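Class D beta-lactamase (Fusobacterium nucleatum subsp. polymorphum, PDB 4IED) probably hydrolyses the beta-lactam ring of beta-lactam antibiotics to give substituted beta-amino acids, as class D beta-lactamases do. Local coordinates at residues A[245-248]-A[249-252]. Residues are numbered along the deposited sequence; the frame is centred on the assembly and turned at random. Where two conformers were deposited one is given.
Sequences EYFK and NINV
A Schellman motif ends helix 238-249, the C-terminal helix of this beta-lactamase fold, where the carbonyls of F247 and K248 accept hydrogen bonds from the amides of V252 and N251. N249 N to E245 O and I250 N to Y246 O (3.2 Å) are the last i to i-4 helical bonds. N251 then takes a positive phi of 61° as the C-prime residue and reverses the chain. V252 N consequently reaches back to F247 O at 3.0 Å, nearly in line with the carbonyl, while N251 N meets K248 O at 2.9 Å from well above the carbonyl plane. Apolar side chains pack along the same turn. I250 CD1 lies 3.7 Å from Y246 CE2 and 4.0 Å from F247 CD1, oblique to both rings; chi1 of 64° sets CG1 between the backbone N and carbonyl carbon, from where CD1 extends to them. V252 runs alongside F247, its CB 3.9 Å from F247 CD1. The Y246 ring carbon CD2 stands 3.9 Å above the centre of one F247 face. E245 points away from the turn and, in the conformer given, makes salt bridges to K25 and R24 of helix 16-25. All four carbonyls of 245-248 thus receive backbone N-H donors, and the F247-V252 pair adds the apolar contact that usually accompanies a Schellman motif, resting on I215 of the central sheet.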
loop_
_atom_site.group_PDB
_atom_site.type_symbol
_atom_site.label_atom_id
_atom_site.label_comp_id
_atom_site.label_asym_id
_atom_site.label_seq_id
_atom_site.Cartn_x
_atom_site.Cartn_y
_atom_site.Cartn_z
ATOM N N GLU A 245 2.004 7.919 15.501
ATOM C CA GLU A 245 2.089 7.978 16.963
ATOM C C GLU A 245 3.027 6.858 17.429
ATOM O O GLU A 245 3.855 7.051 18.316
ATOM C CB GLU A 245 0.677 7.895 17.596
ATOM C CG GLU A 245 -0.081 9.227 17.488
ATOM C CD GLU A 245 -1.441 9.326 18.156
ATOM O OE1 GLU A 245 -1.604 8.760 19.261
ATOM O OE2 GLU A 245 -2.296 10.102 17.556
ATOM N N TYR A 246 2.918 5.657 16.864
ATOM C CA TYR A 246 3.812 4.582 17.253
ATOM C C TYR A 246 5.254 4.946 16.910
ATOM O O TYR A 246 6.175 4.754 17.746
ATOM C CB TYR A 246 3.432 3.269 16.505
ATOM C CG TYR A 246 4.459 2.162 16.693
ATOM C CD1 TYR A 246 4.459 1.444 17.845
ATOM C CD2 TYR A 246 5.410 1.881 15.741
ATOM C CE1 TYR A 246 5.396 0.455 18.151
ATOM C CE2 TYR A 246 6.402 0.909 16.027
ATOM C CZ TYR A 246 6.362 0.198 17.195
ATOM O OH TYR A 246 7.276 -0.818 17.486
ATOM N N PHE A 247 5.516 5.430 15.695
ATOM C CA PHE A 247 6.917 5.742 15.323
ATOM C C PHE A 247 7.494 6.947 16.069
ATOM O O PHE A 247 8.708 6.987 16.278
ATOM C CB PHE A 247 7.081 5.830 13.834
ATOM C CG PHE A 247 7.063 4.497 13.152
ATOM C CD1 PHE A 247 8.145 3.607 13.339
ATOM C CD2 PHE A 247 6.063 4.141 12.303
ATOM C CE1 PHE A 247 8.145 2.390 12.813
ATOM C CE2 PHE A 247 6.082 2.855 11.727
ATOM C CZ PHE A 247 7.145 2.026 11.948
ATOM N N LYS A 248 6.631 7.814 16.618
ATOM C CA LYS A 248 7.121 8.901 17.481
ATOM C C LYS A 248 7.472 8.280 18.849
ATOM O O LYS A 248 8.544 8.648 19.441
ATOM C CB LYS A 248 6.060 9.978 17.616
ATOM C CG LYS A 248 6.037 10.919 16.385
ATOM C CD LYS A 248 5.021 12.008 16.394
ATOM C CE LYS A 248 3.541 11.573 16.453
ATOM N NZ LYS A 248 2.664 12.720 16.650
ATOM N N ASN A 249 6.679 7.326 19.361
ATOM C CA ASN A 249 6.937 6.639 20.638
ATOM C C ASN A 249 8.297 5.937 20.695
ATOM O O ASN A 249 8.955 5.917 21.712
ATOM C CB ASN A 249 5.832 5.605 20.902
ATOM C CG ASN A 249 5.987 4.921 22.253
ATOM O OD1 ASN A 249 6.295 3.727 22.340
ATOM N ND2 ASN A 249 5.734 5.636 23.281
ATOM N N ILE A 250 8.706 5.399 19.566
ATOM C CA ILE A 250 9.941 4.702 19.451
ATOM C C ILE A 250 11.063 5.564 18.835
ATOM O O ILE A 250 12.148 5.081 18.501
ATOM C CB ILE A 250 9.871 3.318 18.809
ATOM C CG1 ILE A 250 9.432 3.369 17.359
ATOM C CG2 ILE A 250 8.925 2.376 19.531
ATOM C CD1 ILE A 250 9.827 2.116 16.595
ATOM N N ASN A 251 10.802 6.885 18.767
ATOM C CA ASN A 251 11.822 7.865 18.378
ATOM C C ASN A 251 12.417 7.710 16.977
ATOM O O ASN A 251 13.442 8.195 16.721
ATOM C CB ASN A 251 12.884 7.860 19.472
ATOM C CG ASN A 251 12.309 8.402 20.819
ATOM O OD1 ASN A 251 12.065 9.640 20.878
ATOM N ND2 ASN A 251 12.098 7.545 21.916
ATOM N N VAL A 252 11.662 7.064 16.073
ATOM C CA VAL A 252 11.992 6.966 14.684
ATOM C C VAL A 252 11.642 8.268 13.946
ATOM O O VAL A 252 12.380 8.806 13.108
ATOM C CB VAL A 252 11.332 5.699 14.078
ATOM C CG1 VAL A 252 11.465 5.695 12.543
ATOM C CG2 VAL A 252 11.982 4.444 14.657
#